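Local atomic coordinates of Adp-heptose LPS heptosyltransferase II (Escherichia coli, PDB entry 1PSW), a protein that transfers the second heptose from ADP-L-glycero-beta-D-manno-heptose onto the heptosyl-Kdo2-lipid A module during assembly of the lipopolysaccharide inner core. Residues K195-L205 with A264-L272; L279-Y287 with V335-E346. All blocks are in the same frame, centred on the assembly; numbering follows the deposited sequence.

Contact 1: K195-L205 with A264-L272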
loop_
_atom_site.group_PDB
_atom_site.type_symbol
_atom_site.label_atom_id
_atom_site.label_comp_id
_atom_site.label_asym_id
_atom_site.label_seq_id
_atom_site.Cartn_x
_atom_site.Cartn_y
_atom_site.Cartn_z
ATOM N N LYS A 195 -12.613 10.281 4.356
ATOM C CA LYS A 195 -11.487 9.741 5.100
ATOM C C LYS A 195 -10.258 10.639 5.075
ATOM O O LYS A 195 -9.206 10.268 5.591
ATOM C CB LYS A 195 -11.143 8.347 4.571
ATOM C CG LYS A 195 -12.301 7.383 4.725
ATOM C CD LYS A 195 -11.931 5.966 4.357
ATOM C CE LYS A 195 -13.128 5.042 4.542
ATOM N NZ LYS A 195 -12.760 3.619 4.319
ATOM N N ARG A 196 -10.389 11.828 4.503
ATOM C CA ARG A 196 -9.251 12.730 4.429
ATOM C C ARG A 196 -9.176 13.764 5.541
ATOM O O ARG A 196 -10.172 14.392 5.900
ATOM C CB ARG A 196 -9.234 13.473 3.090
ATOM C CG ARG A 196 -8.889 12.610 1.896
ATOM C CD ARG A 196 -8.566 13.474 0.686
ATOM N NE ARG A 196 -9.666 13.547 -0.259
ATOM C CZ ARG A 196 -9.748 14.430 -1.250
ATOM N NH1 ARG A 196 -8.788 15.331 -1.432
ATOM N NH2 ARG A 196 -10.798 14.410 -2.063
ATOM N N TRP A 197 -7.987 13.925 6.106
ATOM C CA TRP A 197 -7.802 14.949 7.123
ATOM C C TRP A 197 -7.894 16.209 6.263
ATOM O O TRP A 197 -7.388 16.228 5.140
ATOM C CB TRP A 197 -6.421 14.828 7.743
ATOM C CG TRP A 197 -6.260 15.561 9.023
ATOM C CD1 TRP A 197 -7.152 15.636 10.049
ATOM C CD2 TRP A 197 -5.082 16.245 9.461
ATOM N NE1 TRP A 197 -6.595 16.314 11.117
ATOM C CE2 TRP A 197 -5.324 16.688 10.783
ATOM C CE3 TRP A 197 -3.829 16.494 8.876
ATOM C CZ2 TRP A 197 -4.375 17.401 11.514
ATOM C CZ3 TRP A 197 -2.879 17.202 9.611
ATOM C CH2 TRP A 197 -3.156 17.633 10.921
ATOM N N PRO A 198 -8.551 17.271 6.759
ATOM C CA PRO A 198 -8.703 18.525 6.003
ATOM C C PRO A 198 -7.429 19.147 5.430
ATOM O O PRO A 198 -6.388 19.199 6.090
ATOM C CB PRO A 198 -9.373 19.450 7.009
ATOM C CG PRO A 198 -10.218 18.508 7.809
ATOM C CD PRO A 198 -9.281 17.337 8.037
ATOM N N HIS A 199 -7.532 19.630 4.196
ATOM C CA HIS A 199 -6.410 20.276 3.535
ATOM C C HIS A 199 -5.833 21.404 4.394
ATOM O O HIS A 199 -4.617 21.610 4.424
ATOM C CB HIS A 199 -6.831 20.845 2.168
ATOM C CG HIS A 199 -7.927 21.867 2.235
ATOM N ND1 HIS A 199 -9.260 21.529 2.332
ATOM C CD2 HIS A 199 -7.885 23.222 2.229
ATOM C CE1 HIS A 199 -9.991 22.628 2.383
ATOM N NE2 HIS A 199 -9.180 23.670 2.323
ATOM N N TYR A 200 -6.688 22.147 5.092
ATOM C CA TYR A 200 -6.183 23.240 5.918
ATOM C C TYR A 200 -5.472 22.749 7.169
ATOM O O TYR A 200 -4.614 23.446 7.710
ATOM C CB TYR A 200 -7.310 24.210 6.282
ATOM C CG TYR A 200 -8.591 23.555 6.731
ATOM C CD1 TYR A 200 -8.802 23.228 8.068
ATOM C CD2 TYR A 200 -9.604 23.287 5.818
ATOM C CE1 TYR A 200 -9.996 22.655 8.486
ATOM C CE2 TYR A 200 -10.792 22.717 6.214
ATOM C CZ TYR A 200 -10.985 22.405 7.549
ATOM O OH TYR A 200 -12.176 21.848 7.928
ATOM N N HIS A 201 -5.828 21.560 7.650
ATOM C CA HIS A 201 -5.128 21.026 8.811
ATOM C C HIS A 201 -3.724 20.619 8.360
ATOM O O HIS A 201 -2.749 20.860 9.074
ATOM C CB HIS A 201 -5.863 19.827 9.415
ATOM C CG HIS A 201 -7.003 20.210 10.314
ATOM N ND1 HIS A 201 -7.187 21.494 10.772
ATOM C CD2 HIS A 201 -8.015 19.472 10.830
ATOM C CE1 HIS A 201 -8.271 21.536 11.535
ATOM N NE2 HIS A 201 -8.788 20.326 11.586
ATOM N N TYR A 202 -3.607 20.014 7.178
ATOM C CA TYR A 202 -2.285 19.638 6.679
ATOM C C TYR A 202 -1.435 20.897 6.495
ATOM O O TYR A 202 -0.233 20.880 6.757
ATOM C CB TYR A 202 -2.379 18.875 5.342
ATOM C CG TYR A 202 -2.556 17.368 5.488
ATOM C CD1 TYR A 202 -1.524 16.569 6.010
ATOM C CD2 TYR A 202 -3.753 16.743 5.123
ATOM C CE1 TYR A 202 -1.682 15.181 6.164
ATOM C CE2 TYR A 202 -3.921 15.358 5.276
ATOM C CZ TYR A 202 -2.890 14.588 5.794
ATOM O OH TYR A 202 -3.057 13.228 5.957
ATOM N N ALA A 203 -2.057 21.992 6.058
ATOM C CA ALA A 203 -1.325 23.240 5.851
ATOM C C ALA A 203 -0.788 23.793 7.169
ATOM O O ALA A 203 0.367 24.203 7.253
ATOM C CB ALA A 203 -2.223 24.270 5.174
ATOM N N GLU A 204 -1.638 23.809 8.191
ATOM C CA GLU A 204 -1.248 24.297 9.508
ATOM C C GLU A 204 -0.103 23.440 10.054
ATOM O O GLU A 204 0.859 23.954 10.628
ATOM C CB GLU A 204 -2.451 24.248 10.458
ATOM C CG GLU A 204 -2.160 24.616 11.909
ATOM C CD GLU A 204 -1.491 25.971 12.052
ATOM O OE1 GLU A 204 -1.993 26.953 11.461
ATOM O OE2 GLU A 204 -0.467 26.058 12.765
ATOM N N LEU A 205 -0.204 22.127 9.870
ATOM C CA LEU A 205 0.843 21.221 10.342
ATOM C C LEU A 205 2.155 21.494 9.613
ATOM O O LEU A 205 3.233 21.416 10.202
ATOM C CB LEU A 205 0.436 19.752 10.133
ATOM C CG LEU A 205 1.464 18.709 10.618
ATOM C CD1 LEU A 205 1.769 18.929 12.094
ATOM C CD2 LEU A 205 0.937 17.300 10.398
ATOM N N ALA A 264 9.625 11.020 8.829
ATOM C CA ALA A 264 8.323 10.561 9.296
ATOM C C ALA A 264 7.285 10.845 8.226
ATOM O O ALA A 264 7.516 11.648 7.321
ATOM C CB ALA A 264 7.931 11.259 10.596
ATOM N N ILE A 265 6.140 10.185 8.351
ATOM C CA ILE A 265 5.045 10.324 7.399
ATOM C C ILE A 265 3.742 10.578 8.144
ATOM O O ILE A 265 3.529 10.035 9.222
ATOM C CB ILE A 265 4.863 9.023 6.570
ATOM C CG1 ILE A 265 6.160 8.698 5.811
ATOM C CG2 ILE A 265 3.691 9.170 5.618
ATOM C CD1 ILE A 265 6.568 9.732 4.775
ATOM N N VAL A 266 2.890 11.429 7.581
ATOM C CA VAL A 266 1.576 11.711 8.158
ATOM C C VAL A 266 0.636 11.355 7.016
ATOM O O VAL A 266 0.822 11.827 5.889
ATOM C CB VAL A 266 1.398 13.199 8.515
ATOM C CG1 VAL A 266 0.016 13.434 9.107
ATOM C CG2 VAL A 266 2.468 13.629 9.500
ATOM N N THR A 267 -0.368 10.528 7.290
ATOM C CA THR A 267 -1.276 10.105 6.235
ATOM C C THR A 267 -2.658 9.712 6.750
ATOM O O THR A 267 -2.851 9.479 7.942
ATOM C CB THR A 267 -0.702 8.872 5.507
ATOM O OG1 THR A 267 -1.608 8.448 4.481
ATOM C CG2 THR A 267 -0.513 7.731 6.490
ATOM N N ASN A 268 -3.607 9.651 5.825
ATOM C CA ASN A 268 -4.962 9.221 6.126
ATOM C C ASN A 268 -4.951 7.707 5.891
ATOM O O ASN A 268 -3.925 7.133 5.525
ATOM C CB ASN A 268 -5.959 9.845 5.142
ATOM C CG ASN A 268 -5.854 11.348 5.063
ATOM O OD1 ASN A 268 -5.890 12.045 6.075
ATOM N ND2 ASN A 268 -5.741 11.861 3.841
ATOM N N ASP A 269 -6.102 7.074 6.076
ATOM C CA ASP A 269 -6.243 5.639 5.834
ATOM C C ASP A 269 -6.253 5.495 4.313
ATOM O O ASP A 269 -7.292 5.663 3.672
ATOM C CB ASP A 269 -7.564 5.154 6.443
ATOM C CG ASP A 269 -7.855 3.685 6.168
ATOM O OD1 ASP A 269 -6.930 2.946 5.770
ATOM O OD2 ASP A 269 -9.022 3.271 6.367
ATOM N N SER A 270 -5.087 5.207 3.740
ATOM C CA SER A 270 -4.951 5.073 2.294
ATOM C C SER A 270 -3.885 4.056 1.892
ATOM O O SER A 270 -3.208 3.485 2.742
ATOM C CB SER A 270 -4.579 6.427 1.693
ATOM O OG SER A 270 -3.262 6.785 2.088
ATOM N N GLY A 271 -3.735 3.841 0.588
ATOM C CA GLY A 271 -2.736 2.903 0.104
ATOM C C GLY A 271 -1.295 3.255 0.451
ATOM O O GLY A 271 -0.502 2.369 0.789
ATOM N N LEU A 272 -0.934 4.533 0.377
ATOM C CA LEU A 272 0.440 4.915 0.684
ATOM C C LEU A 272 0.791 4.679 2.145
ATOM O O LEU A 272 1.962 4.525 2.482
ATOM C CB LEU A 272 0.703 6.373 0.294
ATOM C CG LEU A 272 0.729 6.651 -1.220
ATOM C CD1 LEU A 272 0.940 8.150 -1.438
ATOM C CD2 LEU A 272 1.854 5.854 -1.895
HETATM O O HOH W 1 -8.547 8.365 7.232
#
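Lys195 meets Asn268 through its backbone: its carbonyl O lies 3.3 Å from Asn268 CB, and a water bridges that same oxygen to Asp269 N. The extended lysine chain runs on toward Asp269, but NZ stops 4.3 Å from OD2, beyond a salt bridge, and that carboxylate oxygen is hydrogen-bonded to the hydroxyl of Ser290. Arg196 lays its CA and CG against the amide nitrogen of Asn268. Trp197 then gives its backbone N to Asn268 OD1 at 2.8 Å, the N-H arriving from above the carbonyl plane, 52° out of it, while its indole NE1 is held by the carbonyl of Ile330. One turn into helix 199-211, Tyr202 receives the indole rim over one ring face, Trp197 CE3 standing above its centre. The phenol brings its OH to Asn268 OD1 in a weak bond of 3.1 Å, and CE1 rests 3.8 Å from Val266 CG1. Asn268 OD1 thus takes two donors, while ND2 is tied to the carbonyl of Gly188; an alanine here would probably leave Trp197 N and the Tyr202 hydroxyl without their shared acceptor. Leu205, its CG trans to the main-chain nitrogen (chi1 -179°), is thereby carried toward the strand, where CD2 meets Val266 CG2 tip to tip at 4.1 Å. The helix segment 199-205 runs nearly antiparallel to strand 264-268 (166°), as a helix covering a parallel sheet does in the Rossmann-like C-terminal domain of a GT-B glycosyltransferase.

Contact 2: L279-Y287 with V335-E346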
loop_
_atom_site.group_PDB
_atom_site.type_symbol
_atom_site.label_atom_id
_atom_site.label_comp_id
_atom_site.label_asym_id
_atom_site.label_seq_id
_atom_site.Cartn_x
_atom_site.Cartn_y
_atom_site.Cartn_z
ATOM N N LEU A 279 8.040 0.186 4.776
ATOM C CA LEU A 279 9.378 0.770 4.815
ATOM C C LEU A 279 9.854 0.980 6.249
ATOM O O LEU A 279 10.996 1.373 6.478
ATOM C CB LEU A 279 9.382 2.107 4.068
ATOM C CG LEU A 279 9.285 1.977 2.545
ATOM C CD1 LEU A 279 8.890 3.314 1.906
ATOM C CD2 LEU A 279 10.643 1.503 2.005
ATOM N N ASN A 280 8.966 0.735 7.209
ATOM C CA ASN A 280 9.295 0.889 8.627
ATOM C C ASN A 280 9.661 2.339 8.984
ATOM O O ASN A 280 10.564 2.589 9.786
ATOM C CB ASN A 280 10.457 -0.045 8.985
ATOM C CG ASN A 280 10.579 -0.286 10.480
ATOM O OD1 ASN A 280 9.578 -0.509 11.160
ATOM N ND2 ASN A 280 11.800 -0.257 10.995
ATOM N N ARG A 281 8.967 3.288 8.371
ATOM C CA ARG A 281 9.207 4.697 8.636
ATOM C C ARG A 281 8.246 5.141 9.738
ATOM O O ARG A 281 7.118 4.655 9.810
ATOM C CB ARG A 281 8.939 5.533 7.371
ATOM C CG ARG A 281 9.924 5.347 6.210
ATOM C CD ARG A 281 11.228 6.099 6.454
ATOM N NE ARG A 281 12.044 5.435 7.442
ATOM C CZ ARG A 281 12.732 6.049 8.393
ATOM N NH1 ARG A 281 12.716 7.371 8.506
ATOM N NH2 ARG A 281 13.430 5.314 9.248
ATOM N N PRO A 282 8.681 6.045 10.631
ATOM C CA PRO A 282 7.755 6.484 11.680
ATOM C C PRO A 282 6.568 7.082 10.942
ATOM O O PRO A 282 6.743 7.806 9.963
ATOM C CB PRO A 282 8.554 7.538 12.429
ATOM C CG PRO A 282 9.963 7.029 12.303
ATOM C CD PRO A 282 10.030 6.596 10.850
ATOM N N LEU A 283 5.366 6.778 11.403
ATOM C CA LEU A 283 4.183 7.272 10.728
ATOM C C LEU A 283 3.012 7.510 11.661
ATOM O O LEU A 283 2.827 6.809 12.649
ATOM C CB LEU A 283 3.796 6.285 9.617
ATOM C CG LEU A 283 2.405 6.319 8.989
ATOM C CD1 LEU A 283 2.486 6.265 7.468
ATOM C CD2 LEU A 283 1.615 5.140 9.527
ATOM N N VAL A 284 2.235 8.535 11.345
ATOM C CA VAL A 284 1.052 8.872 12.125
ATOM C C VAL A 284 -0.102 8.729 11.137
ATOM O O VAL A 284 -0.148 9.436 10.128
ATOM C CB VAL A 284 1.108 10.327 12.650
ATOM C CG1 VAL A 284 -0.175 10.654 13.408
ATOM C CG2 VAL A 284 2.308 10.507 13.560
ATOM N N ALA A 285 -1.015 7.809 11.427
ATOM C CA ALA A 285 -2.164 7.539 10.576
ATOM C C ALA A 285 -3.442 8.106 11.192
ATOM O O ALA A 285 -3.828 7.748 12.302
ATOM C CB ALA A 285 -2.294 6.038 10.356
ATOM N N LEU A 286 -4.090 9.000 10.451
ATOM C CA LEU A 286 -5.304 9.666 10.906
ATOM C C LEU A 286 -6.590 9.016 10.416
ATOM O O LEU A 286 -6.843 8.934 9.208
ATOM C CB LEU A 286 -5.261 11.128 10.468
ATOM C CG LEU A 286 -3.917 11.808 10.756
ATOM C CD1 LEU A 286 -3.987 13.265 10.315
ATOM C CD2 LEU A 286 -3.579 11.721 12.253
ATOM N N TYR A 287 -7.409 8.571 11.363
ATOM C CA TYR A 287 -8.678 7.918 11.048
ATOM C C TYR A 287 -9.894 8.712 11.498
ATOM O O TYR A 287 -9.869 9.395 12.520
ATOM C CB TYR A 287 -8.744 6.542 11.704
ATOM C CG TYR A 287 -7.872 5.496 11.056
ATOM C CD1 TYR A 287 -6.486 5.500 11.231
ATOM C CD2 TYR A 287 -8.438 4.490 10.274
ATOM C CE1 TYR A 287 -5.688 4.521 10.640
ATOM C CE2 TYR A 287 -7.651 3.510 9.682
ATOM C CZ TYR A 287 -6.281 3.527 9.869
ATOM O OH TYR A 287 -5.500 2.542 9.301
ATOM N N VAL A 335 -1.617 16.099 16.335
ATOM C CA VAL A 335 -0.791 15.355 15.390
ATOM C C VAL A 335 0.683 15.734 15.522
ATOM O O VAL A 335 1.567 14.872 15.512
ATOM C CB VAL A 335 -1.266 15.602 13.930
ATOM C CG1 VAL A 335 -0.367 14.860 12.939
ATOM C CG2 VAL A 335 -2.708 15.126 13.775
ATOM N N LEU A 336 0.948 17.028 15.654
ATOM C CA LEU A 336 2.320 17.509 15.791
ATOM C C LEU A 336 3.005 16.899 17.014
ATOM O O LEU A 336 4.174 16.519 16.958
ATOM C CB LEU A 336 2.338 19.035 15.898
ATOM C CG LEU A 336 3.707 19.677 16.118
ATOM C CD1 LEU A 336 4.625 19.374 14.938
ATOM C CD2 LEU A 336 3.534 21.179 16.291
ATOM N N GLU A 337 2.270 16.815 18.117
ATOM C CA GLU A 337 2.802 16.246 19.351
ATOM C C GLU A 337 3.159 14.777 19.189
ATOM O O GLU A 337 4.187 14.319 19.685
ATOM C CB GLU A 337 1.786 16.404 20.479
ATOM C CG GLU A 337 1.812 17.771 21.139
ATOM C CD GLU A 337 0.706 17.950 22.162
ATOM O OE1 GLU A 337 0.449 16.996 22.930
ATOM O OE2 GLU A 337 0.109 19.048 22.210
ATOM N N GLU A 338 2.295 14.035 18.504
ATOM C CA GLU A 338 2.536 12.615 18.270
ATOM C C GLU A 338 3.735 12.450 17.333
ATOM O O GLU A 338 4.555 11.543 17.499
ATOM C CB GLU A 338 1.307 11.969 17.633
ATOM C CG GLU A 338 1.460 10.482 17.379
ATOM C CD GLU A 338 1.356 9.662 18.649
ATOM O OE1 GLU A 338 0.278 9.696 19.283
ATOM O OE2 GLU A 338 2.350 8.996 19.016
ATOM N N LEU A 339 3.823 13.339 16.349
ATOM C CA LEU A 339 4.899 13.303 15.371
ATOM C C LEU A 339 6.258 13.616 16.007
ATOM O O LEU A 339 7.211 12.863 15.826
ATOM C CB LEU A 339 4.596 14.283 14.233
ATOM C CG LEU A 339 5.381 14.135 12.928
ATOM C CD1 LEU A 339 5.110 12.767 12.309
ATOM C CD2 LEU A 339 4.966 15.238 11.954
ATOM N N ASN A 340 6.356 14.708 16.759
ATOM C CA ASN A 340 7.633 15.049 17.384
ATOM C C ASN A 340 8.146 13.930 18.292
ATOM O O ASN A 340 9.355 13.737 18.431
ATOM C CB ASN A 340 7.528 16.351 18.187
ATOM C CG ASN A 340 7.399 17.572 17.302
ATOM O OD1 ASN A 340 8.040 17.665 16.259
ATOM N ND2 ASN A 340 6.574 18.523 17.720
ATOM N N ALA A 341 7.228 13.186 18.902
ATOM C CA ALA A 341 7.615 12.092 19.795
ATOM C C ALA A 341 8.309 10.976 19.024
ATOM O O ALA A 341 9.360 10.481 19.434
ATOM C CB ALA A 341 6.390 11.541 20.514
ATOM N N LEU A 342 7.713 10.579 17.903
ATOM C CA LEU A 342 8.281 9.525 17.070
ATOM C C LEU A 342 9.575 10.000 16.417
ATOM O O LEU A 342 10.488 9.210 16.189
ATOM C CB LEU A 342 7.283 9.107 15.983
ATOM C CG LEU A 342 5.987 8.403 16.419
ATOM C CD1 LEU A 342 5.073 8.234 15.207
ATOM C CD2 LEU A 342 6.308 7.042 17.036
ATOM N N LEU A 343 9.648 11.292 16.106
ATOM C CA LEU A 343 10.851 11.836 15.494
ATOM C C LEU A 343 11.994 11.787 16.501
ATOM O O LEU A 343 13.139 11.528 16.133
ATOM C CB LEU A 343 10.610 13.272 15.021
ATOM C CG LEU A 343 9.795 13.403 13.724
ATOM C CD1 LEU A 343 9.328 14.837 13.541
ATOM C CD2 LEU A 343 10.640 12.964 12.543
ATOM N N LEU A 344 11.678 12.015 17.774
ATOM C CA LEU A 344 12.690 11.982 18.830
ATOM C C LEU A 344 13.242 10.565 18.990
ATOM O O LEU A 344 14.455 10.368 19.059
ATOM C CB LEU A 344 12.091 12.447 20.160
ATOM C CG LEU A 344 13.046 12.358 21.357
ATOM C CD1 LEU A 344 14.099 13.460 21.256
ATOM C CD2 LEU A 344 12.261 12.490 22.655
ATOM N N GLN A 345 12.338 9.590 19.049
ATOM C CA GLN A 345 12.700 8.179 19.192
ATOM C C GLN A 345 13.694 7.775 18.110
ATOM O O GLN A 345 14.682 7.089 18.373
ATOM C CB GLN A 345 11.454 7.300 19.065
ATOM C CG GLN A 345 11.713 5.801 19.219
ATOM C CD GLN A 345 10.641 4.939 18.549
ATOM O OE1 GLN A 345 9.457 5.288 18.541
ATOM N NE2 GLN A 345 11.053 3.796 18.003
ATOM N N GLU A 346 13.413 8.201 16.886
ATOM C CA GLU A 346 14.266 7.885 15.751
ATOM C C GLU A 346 15.670 8.471 15.907
ATOM O O GLU A 346 16.657 7.828 15.549
ATOM C CB GLU A 346 13.604 8.383 14.462
ATOM C CG GLU A 346 14.459 8.242 13.213
ATOM C CD GLU A 346 13.679 8.535 11.939
ATOM O OE1 GLU A 346 12.929 9.540 11.912
ATOM O OE2 GLU A 346 13.834 7.772 10.962
HETATM O O HOH W 2 13.505 5.443 12.004
#
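Val284 CG2 sits among three side chains of helix 332-347, 3.8 Å from Leu339 CD1 and also against Leu342 CD1 and the CG methylene of Glu338. Leu286 brings CD2 to Val335 CG2 at 3.8 Å, extending this apolar row toward the start of the helix. At the other end, Pro282 turns CB to Leu342 CB and lays CG beside the carboxylate of Glu346. Arg281, bent at chi2 and chi3, folds its guanidinium back over Pro282 CD, which lies beneath the centre of one face. Its NH1 donates to Glu346 OE2 at 2.7 Å, nearly in the guanidinium plane and onto the syn lone pair, and NH2 adds a weaker bond of 3.0 Å to the same oxygen. The carboxylate reaches it on an extended chain, CG anti to the backbone N (chi1 174°), with the two planes 34° apart. A water donates to OE2 and weakly accepts from NH2, and the carbonyl of Cys262 takes a further bond from NH1. With proline on a face and these partners around it, the guanidinium is likely to be restricted in rotation. The salt bridge thus adds charge at one end of an interface whose remaining cross-contacts are mainly aliphatic.

How the contacts relate
Both contacts press a helix onto the same parallel sheet, and both are largely buried. Strands 264-268 and 283-287 are neighbours in it, joined by probable hydrogen bonds from Leu286 N to Thr267 O and from Val284 N to Ile265 O. Trp197 of contact 1 packs on Leu286 of contact 2, and also touches Val335, so the indole, in the loop before helix 199-211, lies between the two contacts. Their polar chemistry differs: in contact 1 a neutral amide at Asn268 gathers donors, whereas in contact 2 an ion pair between partly exposed residues lies just before the strand begins. Aliphatic side chains fill the middle of contact 2, while contact 1 has a single tyrosine ring and one leucine against Val266.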